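Local coordinates for CalsepRRP (PDB 1JY5), which is an RNase-related protein of the RNase T2 family, which may bind and cleave RNA as its active relatives do, at residues 2-7 / 182-187; 168-173 / 200-205. All blocks are in the same frame, centred on the assembly; numbering follows the deposited sequence.

Contact 1. Residues 2-7 / 182-187; sequences HKEFDY and FDKTLQ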
loop_
_atom_site.group_PDB
_atom_site.type_symbol
_atom_site.label_atom_id
_atom_site.label_comp_id
_atom_site.label_asym_id
_atom_site.label_seq_id
_atom_site.Cartn_x
_atom_site.Cartn_y
_atom_site.Cartn_z
ATOM N N HIS A 2 7.007 -18.123 15.292
ATOM C CA HIS A 2 7.621 -16.770 15.348
ATOM C C HIS A 2 6.859 -15.873 16.323
ATOM O O HIS A 2 5.742 -16.192 16.733
ATOM C CB HIS A 2 7.607 -16.126 13.957
ATOM C CG HIS A 2 6.230 -15.943 13.390
ATOM N ND1 HIS A 2 5.492 -16.983 12.871
ATOM C CD2 HIS A 2 5.444 -14.842 13.306
ATOM C CE1 HIS A 2 4.306 -16.532 12.492
ATOM N NE2 HIS A 2 4.253 -15.239 12.746
ATOM N N LYS A 3 7.472 -14.754 16.696
ATOM C CA LYS A 3 6.835 -13.801 17.596
ATOM C C LYS A 3 5.657 -13.173 16.848
ATOM O O LYS A 3 5.766 -12.888 15.656
ATOM C CB LYS A 3 7.833 -12.711 17.990
ATOM C CG LYS A 3 7.224 -11.546 18.748
ATOM C CD LYS A 3 8.184 -10.369 18.806
ATOM C CE LYS A 3 7.420 -9.059 18.931
ATOM N NZ LYS A 3 8.319 -7.877 18.856
ATOM N N GLU A 4 4.534 -12.969 17.531
ATOM C CA GLU A 4 3.374 -12.357 16.886
ATOM C C GLU A 4 3.797 -10.946 16.491
ATOM O O GLU A 4 4.575 -10.305 17.202
ATOM C CB GLU A 4 2.182 -12.285 17.847
ATOM C CG GLU A 4 0.846 -11.980 17.162
ATOM C CD GLU A 4 -0.275 -11.671 18.145
ATOM O OE1 GLU A 4 -0.108 -11.951 19.352
ATOM O OE2 GLU A 4 -1.333 -11.153 17.713
ATOM N N PHE A 5 3.295 -10.470 15.358
ATOM C CA PHE A 5 3.634 -9.133 14.880
ATOM C C PHE A 5 3.155 -8.066 15.862
ATOM O O PHE A 5 2.241 -8.299 16.655
ATOM C CB PHE A 5 3.034 -8.901 13.488
ATOM C CG PHE A 5 1.537 -8.763 13.476
ATOM C CD1 PHE A 5 0.941 -7.508 13.409
ATOM C CD2 PHE A 5 0.723 -9.889 13.502
ATOM C CE1 PHE A 5 -0.449 -7.376 13.365
ATOM C CE2 PHE A 5 -0.667 -9.770 13.458
ATOM C CZ PHE A 5 -1.253 -8.511 13.390
ATOM N N ASP A 6 3.770 -6.892 15.802
ATOM C CA ASP A 6 3.431 -5.806 16.719
ATOM C C ASP A 6 2.372 -4.844 16.202
ATOM O O ASP A 6 1.457 -4.466 16.933
ATOM C CB ASP A 6 4.701 -5.027 17.068
ATOM C CG ASP A 6 5.709 -5.872 17.809
ATOM O OD1 ASP A 6 6.917 -5.765 17.506
ATOM O OD2 ASP A 6 5.293 -6.637 18.708
ATOM N N TYR A 7 2.496 -4.445 14.942
ATOM C CA TYR A 7 1.543 -3.513 14.366
ATOM C C TYR A 7 1.395 -3.749 12.869
ATOM O O TYR A 7 2.163 -4.499 12.261
ATOM C CB TYR A 7 2.007 -2.072 14.623
ATOM C CG TYR A 7 3.268 -1.709 13.868
ATOM C CD1 TYR A 7 3.203 -1.157 12.584
ATOM C CD2 TYR A 7 4.529 -1.991 14.401
ATOM C CE1 TYR A 7 4.362 -0.904 11.846
ATOM C CE2 TYR A 7 5.695 -1.742 13.672
ATOM C CZ TYR A 7 5.604 -1.205 12.397
ATOM O OH TYR A 7 6.749 -1.012 11.659
ATOM N N PHE A 182 -1.217 0.947 11.917
ATOM C CA PHE A 182 -2.370 0.614 12.749
ATOM C C PHE A 182 -1.999 -0.419 13.815
ATOM O O PHE A 182 -1.170 -1.295 13.560
ATOM C CB PHE A 182 -3.505 0.010 11.910
ATOM C CG PHE A 182 -4.057 0.928 10.853
ATOM C CD1 PHE A 182 -3.465 0.997 9.595
ATOM C CD2 PHE A 182 -5.171 1.724 11.119
ATOM C CE1 PHE A 182 -3.969 1.849 8.613
ATOM C CE2 PHE A 182 -5.688 2.584 10.141
ATOM C CZ PHE A 182 -5.083 2.644 8.885
ATOM N N ASP A 183 -2.614 -0.326 14.997
ATOM C CA ASP A 183 -2.354 -1.307 16.047
ATOM C C ASP A 183 -3.204 -2.540 15.740
ATOM O O ASP A 183 -3.936 -2.559 14.745
ATOM C CB ASP A 183 -2.637 -0.732 17.459
ATOM C CG ASP A 183 -4.107 -0.404 17.713
ATOM O OD1 ASP A 183 -4.368 0.402 18.636
ATOM O OD2 ASP A 183 -5.002 -0.943 17.033
ATOM N N LYS A 184 -3.096 -3.573 16.572
ATOM C CA LYS A 184 -3.829 -4.810 16.355
ATOM C C LYS A 184 -5.338 -4.696 16.544
ATOM O O LYS A 184 -6.069 -5.662 16.319
ATOM C CB LYS A 184 -3.243 -5.925 17.228
ATOM C CG LYS A 184 -1.919 -6.479 16.675
ATOM C CD LYS A 184 -1.374 -7.647 17.500
ATOM C CE LYS A 184 -0.763 -7.188 18.796
ATOM N NZ LYS A 184 0.572 -6.574 18.608
ATOM N N THR A 185 -5.803 -3.520 16.957
ATOM C CA THR A 185 -7.234 -3.289 17.099
ATOM C C THR A 185 -7.668 -2.336 15.980
ATOM O O THR A 185 -8.722 -1.709 16.047
ATOM C CB THR A 185 -7.619 -2.693 18.495
ATOM O OG1 THR A 185 -6.782 -1.571 18.804
ATOM C CG2 THR A 185 -7.479 -3.754 19.582
ATOM N N LEU A 186 -6.831 -2.241 14.947
ATOM C CA LEU A 186 -7.107 -1.407 13.778
ATOM C C LEU A 186 -7.208 0.096 14.057
ATOM O O LEU A 186 -7.853 0.836 13.306
ATOM C CB LEU A 186 -8.387 -1.900 13.077
ATOM C CG LEU A 186 -8.415 -3.377 12.627
ATOM C CD1 LEU A 186 -9.712 -3.664 11.879
ATOM C CD2 LEU A 186 -7.219 -3.677 11.726
ATOM N N GLN A 187 -6.577 0.549 15.136
ATOM C CA GLN A 187 -6.575 1.968 15.477
ATOM C C GLN A 187 -5.288 2.570 14.932
ATOM O O GLN A 187 -4.213 1.973 15.053
ATOM C CB GLN A 187 -6.586 2.194 16.992
ATOM C CG GLN A 187 -7.723 1.563 17.765
ATOM C CD GLN A 187 -7.634 1.897 19.252
ATOM O OE1 GLN A 187 -6.644 1.567 19.922
ATOM N NE2 GLN A 187 -8.666 2.558 19.774
#
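K184 carries this contact, its ammonium group bonding to two successive backbone carbonyls of the N-terminal segment. K184 NZ donates to D6 O at 2.8 Å, from above the carbonyl plane, and to F5 O at 3.1 Å, lying in that carbonyl plane on a lone pair with a C=O...N angle of 134°. Bends late in the side chain (chi3 -75°, chi4 -76°) turn NZ onto these oxygens. Two carboxylates nearby probably add a weak attraction without touching the ammonium: D6 OD2 is 4.7 Å and E4 OE2 5.0 Å from K184 NZ. The direct partners of the D6 carboxylate are K3, in a salt bridge, and D50 N.

The van der Waals contacts involve the methylenes of the same lysine. K184 CD sits 4.1 Å above the plane of the F5 ring, offset toward its rim, while K184 CG meets F5 CE1 at 3.7 Å. The E4 side chain crosses that of K184 at a slant, with E4 OE2 3.5 Å from K184 CD. Beyond the lysine, Y7 CB packs against F182 O at 3.4 Å.

On the 182-187 side, polar bonds hold the loop itself. D183 OD2 accepts from T185 N, T185 OG1 and Q187 N, each donor lying well out of the carboxylate plane, and D183 N bonds to Q187 O.

Between strands 174-182 and 188-189 the chain thus forms a type I beta turn, D183 to L186, closed by L186 N to D183 O; T185 N to D183 OD2 adds an Asx turn. It meets the N-terminal segment where D6 and Y7, both facing D48, form a classic beta bulge at the entry to strand 7-14.

Contact 2. Residues 168-173 / 200-205; sequences VKCKSD and SLVSLP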
loop_
_atom_site.group_PDB
_atom_site.type_symbol
_atom_site.label_atom_id
_atom_site.label_comp_id
_atom_site.label_asym_id
_atom_site.label_seq_id
_atom_site.Cartn_x
_atom_site.Cartn_y
_atom_site.Cartn_z
ATOM N N VAL A 168 6.838 8.295 4.183
ATOM C CA VAL A 168 6.795 8.476 2.736
ATOM C C VAL A 168 8.094 8.055 2.063
ATOM O O VAL A 168 9.183 8.373 2.540
ATOM C CB VAL A 168 6.523 9.953 2.344
ATOM C CG1 VAL A 168 6.409 10.062 0.826
ATOM C CG2 VAL A 168 5.238 10.462 3.004
ATOM N N LYS A 169 7.968 7.336 0.951
ATOM C CA LYS A 169 9.118 6.885 0.179
ATOM C C LYS A 169 8.996 7.496 -1.213
ATOM O O LYS A 169 7.890 7.614 -1.754
ATOM C CB LYS A 169 9.134 5.355 0.072
ATOM C CG LYS A 169 9.121 4.619 1.411
ATOM C CD LYS A 169 10.327 4.967 2.270
ATOM C CE LYS A 169 10.401 4.078 3.505
ATOM N NZ LYS A 169 11.538 4.464 4.383
ATOM N N CYS A 170 10.132 7.880 -1.785
ATOM C CA CYS A 170 10.152 8.492 -3.108
ATOM C C CYS A 170 10.965 7.735 -4.133
ATOM O O CYS A 170 11.829 6.930 -3.796
ATOM C CB CYS A 170 10.673 9.928 -3.020
ATOM S SG CYS A 170 9.456 11.037 -2.279
ATOM N N LYS A 171 10.666 8.015 -5.394
ATOM C CA LYS A 171 11.353 7.406 -6.513
ATOM C C LYS A 171 11.943 8.567 -7.302
ATOM O O LYS A 171 11.239 9.233 -8.063
ATOM C CB LYS A 171 10.358 6.620 -7.367
ATOM C CG LYS A 171 10.966 5.768 -8.460
ATOM C CD LYS A 171 9.862 5.033 -9.203
ATOM C CE LYS A 171 10.412 4.127 -10.289
ATOM N NZ LYS A 171 9.306 3.437 -11.019
ATOM N N SER A 172 13.229 8.823 -7.074
ATOM C CA SER A 172 13.967 9.895 -7.738
ATOM C C SER A 172 13.554 11.288 -7.274
ATOM O O SER A 172 14.399 12.103 -6.891
ATOM C CB SER A 172 13.799 9.794 -9.255
ATOM O OG SER A 172 14.574 10.783 -9.913
ATOM N N ASP A 173 12.255 11.562 -7.320
ATOM C CA ASP A 173 11.732 12.857 -6.910
ATOM C C ASP A 173 10.209 12.842 -6.783
ATOM O O ASP A 173 9.604 13.811 -6.327
ATOM C CB ASP A 173 12.133 13.930 -7.916
ATOM C CG ASP A 173 11.644 15.296 -7.519
ATOM O OD1 ASP A 173 12.102 15.796 -6.469
ATOM O OD2 ASP A 173 10.797 15.867 -8.242
ATOM N N SER A 200 13.388 17.452 -0.592
ATOM C CA SER A 200 12.583 18.507 0.010
ATOM C C SER A 200 11.360 18.815 -0.853
ATOM O O SER A 200 10.291 19.141 -0.337
ATOM C CB SER A 200 13.415 19.778 0.175
ATOM O OG SER A 200 12.666 20.779 0.841
ATOM N N LEU A 201 11.529 18.724 -2.170
ATOM C CA LEU A 201 10.437 18.980 -3.103
ATOM C C LEU A 201 10.106 17.693 -3.844
ATOM O O LEU A 201 10.995 17.020 -4.362
ATOM C CB LEU A 201 10.823 20.076 -4.104
ATOM C CG LEU A 201 11.031 21.484 -3.538
ATOM C CD1 LEU A 201 11.426 22.427 -4.668
ATOM C CD2 LEU A 201 9.757 21.971 -2.862
ATOM N N VAL A 202 8.823 17.352 -3.893
ATOM C CA VAL A 202 8.392 16.128 -4.551
ATOM C C VAL A 202 7.206 16.367 -5.468
ATOM O O VAL A 202 6.579 17.425 -5.421
ATOM C CB VAL A 202 8.003 15.060 -3.510
ATOM C CG1 VAL A 202 9.212 14.715 -2.656
ATOM C CG2 VAL A 202 6.863 15.568 -2.644
ATOM N N SER A 203 6.895 15.378 -6.299
ATOM C CA SER A 203 5.778 15.505 -7.227
ATOM C C SER A 203 4.804 14.340 -7.145
ATOM O O SER A 203 5.127 13.279 -6.616
ATOM C CB SER A 203 6.306 15.613 -8.659
ATOM O OG SER A 203 7.038 14.451 -9.009
ATOM N N LEU A 204 3.603 14.558 -7.666
ATOM C CA LEU A 204 2.571 13.527 -7.698
ATOM C C LEU A 204 2.172 13.372 -9.163
ATOM O O LEU A 204 1.069 13.737 -9.564
ATOM C CB LEU A 204 1.369 13.949 -6.851
ATOM C CG LEU A 204 1.638 14.115 -5.348
ATOM C CD1 LEU A 204 0.468 14.832 -4.683
ATOM C CD2 LEU A 204 1.865 12.742 -4.714
ATOM N N PRO A 205 3.077 12.812 -9.980
ATOM C CA PRO A 205 2.861 12.597 -11.415
ATOM C C PRO A 205 1.589 11.846 -11.779
ATOM O O PRO A 205 1.075 11.041 -10.999
ATOM C CB PRO A 205 4.120 11.846 -11.845
ATOM C CG PRO A 205 4.496 11.086 -10.603
ATOM C CD PRO A 205 4.310 12.138 -9.539
#
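A tight turn between antiparallel strands 167-171 and 174-182 meets the C-terminal segment here, and its backbone has the shape of a classic gamma turn centred on S172, with D173 N bonded to K171 O at 2.6 Å. D173 then makes most of the contact. Its carbonyl O accepts from S203 N at 3.1 Å, in the carbonyl plane, with an N-H...O angle of 141°, and D173 O also receives a CA-H...O contact from V202 CA at 3.2 Å. The D173 side chain extends with CG anti to N (chi1 -179°), which brings D173 OD1 to 2.7 Å from L201 O. Next to these polar groups lies an apolar touch: C170 SG against V202 CG1 at 3.7 Å. V202 also packs on V151 and I154 of helix 151-162, and its backbone pairs with Y149. The contacts between the two segments thus include a backbone hydrogen bond, a CH...O contact and sulfur-to-methyl packing. Covalent chemistry lies beside them: the C170-C198 disulfide ties strand 167-171 to the chain just before 200-205, while S203 also forms a backbone hydrogen bond with V175, so the segment is linked to both strands flanking the turn.

How the contacts relate
The four segments alternate along the chain, in the order 2-7, 168-173, 182-187, 200-205, so each contact brackets part of the other. Strand 174-182 connects them: it starts directly after the turn of contact 2 and ends at F182 in contact 1. The contacts therefore sit at opposite ends of this strand, with centres 29 Å apart and nearest atoms about 10 Å apart. Strands 7-14, 167-171 and 174-182 belong to the five-stranded antiparallel sheet, whereas 201-202 pairs separately with 149-150. Contact 1 joins the N-terminal segment to one end of the large sheet; at the other, segment 200-205 meets it through the turn and V175.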